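Local coordinates for erythrocyte membrane protein 1 (Plasmodium falciparum, PDB 6S8T), which probably binds the host receptor ICAM-1 through this DBLbeta domain, one piece of a large adhesin by which malaria-infected erythrocytes attach to host cells, at residues D108-P113 and E355-K360; T94-G99 and M298-E303; S140-V145 and E250-A255; Q259-M264 and G284-D289. All coordinates share one frame; numbering follows the deposited sequence. Where two conformers were deposited one is given.

In the fold
The four contacts fall into two pairs within this largely helical Duffy-binding-like domain. Contacts 1 and 2, with centres 6 Å apart, share the small antiparallel sheet of strands 97-98 and 110-111 and tie it to helices 335-372 and 293-319; their segments alternate in sequence, and Q357 of contact 1 is hydrogen-bonded to the backbone O of W96 and to NE1 of W301 in contact 2. Contacts 3 and 4, with centres 12 Å apart, share helix 246-268 and come one after the other in the stretch between the segments of contact 1. Contacts 1 and 3, 31 Å apart by centres, lie on opposite sides of the chain centre; aromatic side chains carry the packing in both regions.

Contact 1: D108-P113 and E355-K360; sequences DAYIPP and EKQWNK
Y110 lays one ring face on the side chain of Q357, joining the short antiparallel strand pair 97-98 and 110-111 of the Duffy-binding-like fold to the part of helix 335-372 predicted to form coiled coil. The apolar part of the contact is a CH-pi interaction: CB of Q357 sits 4.0 Å from the centroid of the Y110 ring, with CG following along the same face. The chain, extended beyond CG, runs on along the ring and brings NE2 to 3.6 Å from CE1 of Y110, the amide plane inclined 33° to the ring. The aliphatic part of K360 adds a second contact, its CD coming to 3.3 Å from OH of Y110, with the two side chains at about a right angle.

The polar atoms of Q357 find their main partners elsewhere. NE2 of Q357 donates to the carbonyl O of W96, and OE1 accepts from NE1 of W301, so both ends of the amide are engaged and its rotation is fixed while its chain supports the tyrosine. Solvent bridges the outer end of the contact: a water in the plane of the Y110 ring, at its edge, is 2.7 Å from the phenolic OH and accepts a weak 3.3 Å bond from NZ of K360.

Contact 2: T94-G99 and M298-E303; sequences TEWKIG and MVEWAE
W96 and W301 meet as a T-shaped pair, the edge of W301 directed at the face of W96. The centroid of the W96 six-membered ring and that of the W301 five-membered ring are 5.1 Å apart, with the planes at 74°. CD1 of W301 is the edge atom that does the touching, 3.9 Å from CE3 of W96 and over the rim of the six-membered ring. Beside it, CB of W301 adds a CH-pi contact over the same six-membered ring.

Packing is tightest at the far end of the W96 ring, where CH2 reaches the helix backbone and comes to 3.4 Å from the amide N of W301. P112 and P113 pack against W96 as well, adding to its burial. E300 closes in more loosely: its CG lies 3.9 Å from CH2 of W96. With CG anti to the backbone N (chi1 -172°) and the chain extended beyond, the carboxylate is led away from the indole to a salt bridge with R114.

On the outer side of the same segment the character changes. E95, K97 and I98 are exposed and make no contact with segment 298-303; E95 instead pairs with K353. A single tryptophan from a largely irregular segment thus packs on a helix through a T-shaped pair, within the helical Duffy-binding-like fold.

Contact 3: S140-V145 and E250-A255; sequences SLLGDV and EDWWEA
W252 holds its indole CG anti to the backbone N (chi1 -174°), and with chi2 at 93° the ring stands out from helix 246-268 and reaches L141, L142 and V145 on helix 137-163. The contact belongs to the helical core of the Duffy-binding-like fold. The axes of the two short segments are 12.3 Å apart at closest approach, a wide separation that this one large side chain spans, and they cross at -67°, so the two short segments meet over a small patch. Farther along the same helix, V145 also packs on V260.

The benzene half of the indole does all the touching. L141 covers one of its faces: CD2 makes a CH-pi contact 4.2 Å from the centroid of the six-membered ring, displaced toward the rim, and the same methyl is 3.9 Å from CZ2 of W252. L142 approaches at the edge of the ring, near its plane, where its amide N is 4.0 Å from CZ2 and its CB hardly farther. V145, one turn on from L141, meets the outermost corner obliquely and passes W252 in the opposite direction.

Around this patch I193 of helix 172-194 also packs on both W252 and V145, making the site a junction of three helices. The neighbouring W253 has other partners: its NE1 is bonded to OD2 of D289, and R194 forms a cation-pi contact with its ring. The last touch of the patch itself is that of CG2 of V145 on CH2 of W252, 4.2 Å apart.

Contact 4: Q259-M264 and G284-D289; sequences QVWRAM and GTPLDD
P286 sets the CD-CG edge of its pyrrolidine ring on the face of the indole of W261, the residue with the largest share of the buried surface; the proline ring stands steeply to the indole. CD of the proline is 3.4 Å from the centroid of the W261 five-membered ring and only 10° off the ring normal, a close CH-pi contact over the centre of the face. The same atom comes to 3.3 Å from CE2 of the tryptophan. CG of P286 extends the cover toward the six-membered ring, 3.8 Å from CD2, so one proline edge spans both rings. The two side chains arrive from opposite directions, W261 from helix 246-268 and P286 from the loop leading to helix 293-319.

G284 contributes backbone alone. Its carbonyl O lies 3.2 Å from CD1 of W261. The backbone angles of this residue (phi 92°, psi 178°) suit glycine, because a CB would be forced against the carbonyl O of the preceding residue. Between the two, T285 brings its CG2 to 4.2 Å from CB of W261 and bonds its OG1 to ND1 of H258, one more tie of the loop to the helix.

The tryptophan is held from other sides too: its NE1 donates to the carbonyl O of Y280, and F186 of helix 172-194 meets its ring edge-to-face. The helix also carries C266, disulfide-bonded to C61, and C278, joined to C179, lies in the intervening chain. A proline-tryptophan CH-pi contact thus joins the interhelical loop to the preceding helix, within the disulfide-braced Duffy-binding-like fold.

Contact 1: D108-P113 and E355-K360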
# COMPACT_ATOMS: atom_id res chain seq x y z
N ASP A 108 -0.92 -13.01 -9.75
CA ASP A 108 -1.89 -12.54 -8.77
C ASP A 108 -1.20 -11.69 -7.72
O ASP A 108 -0.04 -11.93 -7.36
CB ASP A 108 -2.63 -13.70 -8.09
CG ASP A 108 -3.52 -14.46 -9.05
OD1 ASP A 108 -4.22 -13.81 -9.85
OD2 ASP A 108 -3.51 -15.71 -9.01
N ALA A 109 -1.93 -10.70 -7.22
CA ALA A 109 -1.48 -9.86 -6.12
C ALA A 109 -2.71 -9.43 -5.34
O ALA A 109 -3.64 -8.88 -5.93
CB ALA A 109 -0.70 -8.64 -6.62
N TYR A 110 -2.72 -9.69 -4.04
CA TYR A 110 -3.91 -9.42 -3.24
C TYR A 110 -4.05 -7.93 -2.96
O TYR A 110 -3.07 -7.26 -2.60
CB TYR A 110 -3.86 -10.22 -1.94
CG TYR A 110 -3.79 -11.72 -2.18
CD1 TYR A 110 -4.94 -12.47 -2.36
CD2 TYR A 110 -2.56 -12.37 -2.26
CE1 TYR A 110 -4.88 -13.83 -2.59
CE2 TYR A 110 -2.49 -13.73 -2.49
CZ TYR A 110 -3.65 -14.46 -2.66
OH TYR A 110 -3.59 -15.82 -2.89
N ILE A 111 -5.26 -7.41 -3.14
CA ILE A 111 -5.54 -5.98 -3.05
C ILE A 111 -5.86 -5.62 -1.60
O ILE A 111 -6.78 -6.21 -1.01
CB ILE A 111 -6.70 -5.58 -3.97
CG1 ILE A 111 -6.51 -6.17 -5.37
CG2 ILE A 111 -6.85 -4.07 -4.03
CD1 ILE A 111 -5.25 -5.70 -6.07
N PRO A 112 -5.15 -4.67 -0.99
CA PRO A 112 -5.50 -4.23 0.37
C PRO A 112 -6.87 -3.58 0.39
O PRO A 112 -7.22 -2.82 -0.53
CB PRO A 112 -4.40 -3.21 0.71
CG PRO A 112 -3.28 -3.48 -0.28
CD PRO A 112 -3.96 -3.98 -1.52
N PRO A 113 -7.69 -3.85 1.41
CA PRO A 113 -8.99 -3.17 1.51
C PRO A 113 -8.88 -1.65 1.52
O PRO A 113 -9.76 -0.98 0.98
CB PRO A 113 -9.56 -3.70 2.83
CG PRO A 113 -8.93 -5.04 3.00
CD PRO A 113 -7.54 -4.91 2.42
N GLU A 355 -3.31 -18.40 5.41
CA GLU A 355 -2.05 -19.05 5.09
C GLU A 355 -1.92 -19.35 3.60
O GLU A 355 -0.82 -19.30 3.05
CB GLU A 355 -1.90 -20.34 5.89
CG GLU A 355 -0.55 -21.03 5.71
CD GLU A 355 -0.48 -22.37 6.40
OE1 GLU A 355 -1.55 -22.93 6.74
OE2 GLU A 355 0.65 -22.88 6.61
N LYS A 356 -3.04 -19.66 2.93
CA LYS A 356 -2.97 -19.93 1.50
C LYS A 356 -2.52 -18.70 0.72
O LYS A 356 -1.79 -18.81 -0.27
CB LYS A 356 -4.32 -20.43 0.98
CG LYS A 356 -4.66 -21.85 1.43
CD LYS A 356 -5.88 -22.38 0.68
CE LYS A 356 -6.13 -23.84 1.00
NZ LYS A 356 -7.27 -24.39 0.23
N GLN A 357 -2.95 -17.51 1.15
CA GLN A 357 -2.51 -16.29 0.50
C GLN A 357 -1.01 -16.06 0.70
O GLN A 357 -0.30 -15.66 -0.23
CB GLN A 357 -3.32 -15.09 1.00
CG GLN A 357 -4.84 -15.24 0.81
CD GLN A 357 -5.62 -13.97 1.11
OE1 GLN A 357 -5.19 -13.12 1.89
NE2 GLN A 357 -6.78 -13.83 0.47
N TRP A 358 -0.51 -16.32 1.92
CA TRP A 358 0.90 -16.09 2.21
C TRP A 358 1.81 -17.01 1.39
O TRP A 358 2.90 -16.59 0.99
CB TRP A 358 1.16 -16.27 3.70
CG TRP A 358 2.62 -16.26 4.09
CD1 TRP A 358 3.38 -17.33 4.45
CD2 TRP A 358 3.48 -15.12 4.16
NE1 TRP A 358 4.66 -16.93 4.74
CE2 TRP A 358 4.75 -15.58 4.57
CE3 TRP A 358 3.31 -13.75 3.92
CZ2 TRP A 358 5.84 -14.72 4.74
CZ3 TRP A 358 4.39 -12.90 4.09
CH2 TRP A 358 5.64 -13.39 4.49
N ASN A 359 1.37 -18.24 1.12
CA ASN A 359 2.20 -19.16 0.34
C ASN A 359 2.40 -18.66 -1.09
O ASN A 359 3.48 -18.84 -1.67
CB ASN A 359 1.58 -20.56 0.35
CG ASN A 359 1.86 -21.31 1.64
OD1 ASN A 359 2.86 -21.07 2.30
ND2 ASN A 359 0.96 -22.22 1.99
N LYS A 360 1.37 -18.05 -1.68
CA LYS A 360 1.54 -17.48 -3.01
C LYS A 360 2.39 -16.22 -2.96
O LYS A 360 3.18 -15.97 -3.89
CB LYS A 360 0.18 -17.18 -3.64
CG LYS A 360 -0.64 -18.42 -3.94
CD LYS A 360 -1.93 -18.06 -4.66
CE LYS A 360 -2.76 -19.29 -4.96
NZ LYS A 360 -4.06 -18.95 -5.60
O HOH W 1 -5.77 -17.33 -3.27

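Contact 2: T94-G99 and M298-E303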
# COMPACT_ATOMS: atom_id res chain seq x y z
N THR A 94 -11.35 -8.55 7.43
CA THR A 94 -11.77 -8.46 6.04
C THR A 94 -10.78 -9.20 5.14
O THR A 94 -9.58 -8.94 5.17
CB THR A 94 -11.88 -6.99 5.61
OG1 THR A 94 -12.90 -6.34 6.37
CG2 THR A 94 -12.21 -6.90 4.12
N GLU A 95 -11.30 -10.13 4.34
CA GLU A 95 -10.46 -10.97 3.50
C GLU A 95 -10.02 -10.21 2.25
O GLU A 95 -10.85 -9.65 1.53
CB GLU A 95 -11.20 -12.25 3.12
CG GLU A 95 -11.57 -13.12 4.32
CD GLU A 95 -12.57 -14.22 3.98
OE1 GLU A 95 -13.13 -14.20 2.86
OE2 GLU A 95 -12.80 -15.10 4.83
N TRP A 96 -8.72 -10.20 1.99
CA TRP A 96 -8.20 -9.58 0.78
C TRP A 96 -8.55 -10.44 -0.43
O TRP A 96 -8.46 -11.67 -0.38
CB TRP A 96 -6.68 -9.39 0.87
CG TRP A 96 -6.21 -8.48 1.97
CD1 TRP A 96 -6.81 -8.27 3.19
CD2 TRP A 96 -5.04 -7.65 1.96
NE1 TRP A 96 -6.08 -7.37 3.93
CE2 TRP A 96 -4.99 -6.97 3.19
CE3 TRP A 96 -4.03 -7.42 1.02
CZ2 TRP A 96 -3.98 -6.08 3.51
CZ3 TRP A 96 -3.02 -6.53 1.34
CH2 TRP A 96 -3.00 -5.87 2.57
N LYS A 97 -8.96 -9.79 -1.52
CA LYS A 97 -9.32 -10.52 -2.72
C LYS A 97 -8.37 -10.17 -3.86
O LYS A 97 -7.71 -9.13 -3.87
CB LYS A 97 -10.77 -10.25 -3.14
CG LYS A 97 -11.41 -11.44 -3.86
CD LYS A 97 -12.93 -11.44 -3.72
CE LYS A 97 -13.50 -12.84 -3.94
NZ LYS A 97 -14.13 -13.39 -2.70
N ILE A 98 -8.31 -11.08 -4.82
CA ILE A 98 -7.41 -10.97 -5.96
C ILE A 98 -7.95 -9.95 -6.95
O ILE A 98 -9.16 -9.70 -7.04
CB ILE A 98 -7.23 -12.36 -6.61
CG1 ILE A 98 -6.87 -13.41 -5.55
CG2 ILE A 98 -6.17 -12.33 -7.70
CD1 ILE A 98 -8.06 -14.18 -4.98
N GLY A 99 -7.04 -9.32 -7.69
CA GLY A 99 -7.45 -8.40 -8.72
C GLY A 99 -8.28 -9.08 -9.80
O GLY A 99 -8.11 -10.27 -10.09
N MET A 298 2.61 -6.29 0.79
CA MET A 298 2.97 -7.46 1.60
C MET A 298 3.16 -7.08 3.07
O MET A 298 2.67 -7.79 3.96
CB MET A 298 4.25 -8.11 1.05
CG MET A 298 4.79 -9.27 1.88
SD MET A 298 6.32 -10.01 1.26
CE MET A 298 7.54 -8.80 1.77
N VAL A 299 3.87 -5.98 3.34
CA VAL A 299 4.01 -5.51 4.71
C VAL A 299 2.65 -5.17 5.31
O VAL A 299 2.38 -5.45 6.48
CB VAL A 299 4.97 -4.30 4.77
CG1 VAL A 299 5.05 -3.74 6.19
CG2 VAL A 299 6.36 -4.69 4.27
N GLU A 300 1.77 -4.56 4.51
CA GLU A 300 0.42 -4.25 4.99
C GLU A 300 -0.41 -5.52 5.17
O GLU A 300 -1.25 -5.57 6.07
CB GLU A 300 -0.27 -3.28 4.01
CG GLU A 300 -1.62 -2.72 4.48
CD GLU A 300 -2.14 -1.62 3.55
OE1 GLU A 300 -1.49 -1.34 2.52
OE2 GLU A 300 -3.20 -1.01 3.86
N TRP A 301 -0.17 -6.54 4.35
CA TRP A 301 -0.84 -7.82 4.53
C TRP A 301 -0.46 -8.46 5.86
O TRP A 301 -1.31 -9.05 6.54
CB TRP A 301 -0.51 -8.77 3.37
CG TRP A 301 -1.22 -10.11 3.40
CD1 TRP A 301 -2.32 -10.47 2.67
CD2 TRP A 301 -0.88 -11.26 4.19
NE1 TRP A 301 -2.68 -11.76 2.95
CE2 TRP A 301 -1.82 -12.27 3.88
CE3 TRP A 301 0.13 -11.54 5.12
CZ2 TRP A 301 -1.78 -13.54 4.48
CZ3 TRP A 301 0.17 -12.79 5.71
CH2 TRP A 301 -0.78 -13.78 5.39
N ALA A 302 0.81 -8.37 6.24
CA ALA A 302 1.25 -8.99 7.49
C ALA A 302 0.68 -8.28 8.70
O ALA A 302 0.36 -8.92 9.71
CB ALA A 302 2.78 -9.02 7.55
N GLU A 303 0.54 -6.95 8.63
CA GLU A 303 -0.02 -6.21 9.76
C GLU A 303 -1.47 -6.58 10.00
O GLU A 303 -1.88 -6.82 11.14
CB GLU A 303 0.12 -4.70 9.54
CG GLU A 303 -0.58 -3.87 10.62
CD GLU A 303 -0.44 -2.36 10.43
OE1 GLU A 303 0.03 -1.92 9.36
OE2 GLU A 303 -0.82 -1.61 11.36

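Contact 3: S140-V145 and E250-A255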
# COMPACT_ATOMS: atom_id res chain seq x y z
N SER A 140 -4.11 22.23 -13.57
CA SER A 140 -5.43 21.68 -13.29
C SER A 140 -5.35 20.25 -12.76
O SER A 140 -6.18 19.85 -11.94
CB SER A 140 -6.30 21.74 -14.54
OG SER A 140 -6.49 23.07 -14.97
N LEU A 141 -4.36 19.47 -13.22
CA LEU A 141 -4.22 18.10 -12.73
C LEU A 141 -3.82 18.07 -11.26
O LEU A 141 -4.30 17.22 -10.50
CB LEU A 141 -3.21 17.34 -13.58
CG LEU A 141 -2.92 15.90 -13.14
CD1 LEU A 141 -4.19 15.06 -13.21
CD2 LEU A 141 -1.82 15.27 -13.98
N LEU A 142 -2.95 18.99 -10.84
CA LEU A 142 -2.52 19.02 -9.45
C LEU A 142 -3.68 19.29 -8.50
O LEU A 142 -3.74 18.74 -7.40
CB LEU A 142 -1.42 20.06 -9.26
CG LEU A 142 -0.93 20.27 -7.82
CD1 LEU A 142 -0.34 18.99 -7.27
CD2 LEU A 142 0.08 21.41 -7.74
N GLY A 143 -4.63 20.13 -8.93
CA GLY A 143 -5.77 20.42 -8.08
C GLY A 143 -6.60 19.19 -7.76
O GLY A 143 -6.98 18.97 -6.61
N ASP A 144 -6.87 18.36 -8.77
CA ASP A 144 -7.66 17.15 -8.53
C ASP A 144 -6.86 16.09 -7.78
O ASP A 144 -7.44 15.30 -7.03
CB ASP A 144 -8.19 16.61 -9.86
CG ASP A 144 -9.61 17.07 -10.16
OD1 ASP A 144 -10.48 16.94 -9.27
OD2 ASP A 144 -9.85 17.57 -11.28
N VAL A 145 -5.54 16.06 -7.96
CA VAL A 145 -4.72 15.12 -7.20
C VAL A 145 -4.66 15.53 -5.74
O VAL A 145 -4.70 14.69 -4.84
CB VAL A 145 -3.32 15.00 -7.83
CG1 VAL A 145 -2.40 14.18 -6.94
CG2 VAL A 145 -3.40 14.39 -9.21
N GLU A 250 6.76 10.21 -14.50
CA GLU A 250 7.70 10.13 -13.39
C GLU A 250 8.22 11.51 -13.00
O GLU A 250 8.33 11.83 -11.81
CB GLU A 250 8.87 9.21 -13.74
CG GLU A 250 8.55 7.72 -13.74
CD GLU A 250 9.67 6.86 -14.32
OE1 GLU A 250 10.63 7.41 -14.89
OE2 GLU A 250 9.57 5.61 -14.22
N ASP A 251 8.53 12.35 -14.00
CA ASP A 251 9.07 13.67 -13.72
C ASP A 251 8.01 14.59 -13.11
O ASP A 251 8.31 15.36 -12.19
CB ASP A 251 9.64 14.28 -15.00
CG ASP A 251 10.86 13.53 -15.52
OD1 ASP A 251 11.31 12.57 -14.86
OD2 ASP A 251 11.37 13.90 -16.60
N TRP A 252 6.77 14.53 -13.61
CA TRP A 252 5.70 15.33 -13.02
C TRP A 252 5.50 14.97 -11.56
O TRP A 252 5.26 15.85 -10.72
CB TRP A 252 4.39 15.13 -13.80
CG TRP A 252 3.28 16.05 -13.34
CD1 TRP A 252 2.95 17.27 -13.85
CD2 TRP A 252 2.35 15.80 -12.27
NE1 TRP A 252 1.88 17.80 -13.18
CE2 TRP A 252 1.49 16.92 -12.20
CE3 TRP A 252 2.16 14.75 -11.37
CZ2 TRP A 252 0.46 17.01 -11.27
CZ3 TRP A 252 1.13 14.84 -10.44
CH2 TRP A 252 0.30 15.97 -10.40
N TRP A 253 5.59 13.68 -11.22
CA TRP A 253 5.46 13.29 -9.82
C TRP A 253 6.60 13.86 -8.98
O TRP A 253 6.37 14.37 -7.88
CB TRP A 253 5.39 11.77 -9.70
CG TRP A 253 5.23 11.30 -8.28
CD1 TRP A 253 6.18 10.67 -7.51
CD2 TRP A 253 4.07 11.44 -7.46
NE1 TRP A 253 5.66 10.41 -6.26
CE2 TRP A 253 4.38 10.87 -6.20
CE3 TRP A 253 2.80 11.99 -7.66
CZ2 TRP A 253 3.46 10.83 -5.16
CZ3 TRP A 253 1.88 11.95 -6.61
CH2 TRP A 253 2.22 11.38 -5.38
N GLU A 254 7.84 13.79 -9.50
CA GLU A 254 8.98 14.33 -8.76
C GLU A 254 8.83 15.82 -8.51
O GLU A 254 9.24 16.33 -7.46
CB GLU A 254 10.28 14.07 -9.53
CG GLU A 254 10.75 12.63 -9.48
CD GLU A 254 10.98 12.17 -8.06
OE1 GLU A 254 11.70 12.87 -7.31
OE2 GLU A 254 10.43 11.11 -7.69
N ALA A 255 8.25 16.55 -9.46
CA ALA A 255 8.11 17.99 -9.33
C ALA A 255 7.04 18.38 -8.32
O ALA A 255 7.13 19.46 -7.72
CB ALA A 255 7.79 18.61 -10.70

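Contact 4: Q259-M264 and G284-D289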
# COMPACT_ATOMS: atom_id res chain seq x y z
N GLN A 259 3.87 18.81 -2.68
CA GLN A 259 2.60 19.51 -2.55
C GLN A 259 1.44 18.54 -2.37
O GLN A 259 0.42 18.88 -1.76
CB GLN A 259 2.35 20.40 -3.76
CG GLN A 259 3.29 21.59 -3.86
CD GLN A 259 3.05 22.43 -5.09
OE1 GLN A 259 3.58 22.14 -6.17
NE2 GLN A 259 2.24 23.47 -4.95
N VAL A 260 1.58 17.32 -2.90
CA VAL A 260 0.55 16.31 -2.68
C VAL A 260 0.54 15.87 -1.22
O VAL A 260 -0.52 15.79 -0.59
CB VAL A 260 0.77 15.12 -3.64
CG1 VAL A 260 -0.16 13.98 -3.29
CG2 VAL A 260 0.57 15.57 -5.08
N TRP A 261 1.73 15.62 -0.65
CA TRP A 261 1.82 15.24 0.76
C TRP A 261 1.38 16.37 1.67
O TRP A 261 0.86 16.11 2.77
CB TRP A 261 3.24 14.80 1.10
CG TRP A 261 3.43 14.45 2.55
CD1 TRP A 261 4.16 15.14 3.47
CD2 TRP A 261 2.87 13.32 3.24
NE1 TRP A 261 4.10 14.51 4.69
CE2 TRP A 261 3.31 13.39 4.57
CE3 TRP A 261 2.04 12.27 2.85
CZ2 TRP A 261 2.95 12.44 5.53
CZ3 TRP A 261 1.68 11.32 3.80
CH2 TRP A 261 2.14 11.42 5.12
N ARG A 262 1.57 17.63 1.26
CA ARG A 262 1.09 18.75 2.06
C ARG A 262 -0.43 18.74 2.18
O ARG A 262 -0.98 19.11 3.22
CB ARG A 262 1.57 20.07 1.45
CG ARG A 262 2.91 20.55 1.96
CD ARG A 262 3.33 21.85 1.28
NE ARG A 262 2.24 22.81 1.20
CZ ARG A 262 1.96 23.71 2.15
NH1 ARG A 262 2.70 23.76 3.25
NH2 ARG A 262 0.95 24.55 1.99
N ALA A 263 -1.12 18.31 1.13
CA ALA A 263 -2.57 18.22 1.19
C ALA A 263 -3.02 17.17 2.20
O ALA A 263 -4.08 17.33 2.83
CB ALA A 263 -3.14 17.91 -0.20
N MET A 264 -2.24 16.11 2.37
CA MET A 264 -2.53 15.10 3.38
C MET A 264 -2.12 15.54 4.78
O MET A 264 -2.70 15.06 5.76
CB MET A 264 -1.85 13.78 3.02
CG MET A 264 -2.42 13.10 1.78
SD MET A 264 -1.59 11.56 1.35
CE MET A 264 -2.77 10.81 0.23
N GLY A 284 8.60 17.48 6.52
CA GLY A 284 9.20 16.51 5.63
C GLY A 284 8.21 15.82 4.71
O GLY A 284 7.00 16.03 4.75
N THR A 285 8.77 14.95 3.86
CA THR A 285 7.99 14.15 2.92
C THR A 285 8.43 12.69 3.05
O THR A 285 9.64 12.41 3.02
CB THR A 285 8.19 14.64 1.48
OG1 THR A 285 7.91 16.04 1.41
CG2 THR A 285 7.26 13.90 0.53
N PRO A 286 7.50 11.75 3.19
CA PRO A 286 7.88 10.35 3.32
C PRO A 286 8.43 9.78 2.01
O PRO A 286 8.20 10.32 0.93
CB PRO A 286 6.58 9.66 3.72
CG PRO A 286 5.51 10.54 3.18
CD PRO A 286 6.04 11.94 3.29
N LEU A 287 9.15 8.67 2.14
CA LEU A 287 9.80 8.02 1.01
C LEU A 287 9.10 6.73 0.60
O LEU A 287 9.67 5.94 -0.16
CB LEU A 287 11.27 7.76 1.32
CG LEU A 287 12.16 8.99 1.46
CD1 LEU A 287 13.53 8.61 1.98
CD2 LEU A 287 12.28 9.71 0.12
N ASP A 288 7.88 6.51 1.08
CA ASP A 288 7.17 5.27 0.77
C ASP A 288 6.90 5.12 -0.72
O ASP A 288 6.82 4.00 -1.23
CB ASP A 288 5.85 5.21 1.55
CG ASP A 288 6.05 5.27 3.06
OD1 ASP A 288 6.54 6.31 3.57
OD2 ASP A 288 5.72 4.28 3.75
N ASP A 289 6.76 6.24 -1.44
CA ASP A 289 6.45 6.16 -2.87
C ASP A 289 7.62 5.65 -3.72
O ASP A 289 7.45 5.53 -4.93
CB ASP A 289 5.99 7.53 -3.38
CG ASP A 289 6.94 8.65 -3.02
OD1 ASP A 289 7.62 8.57 -1.97
OD2 ASP A 289 7.01 9.64 -3.80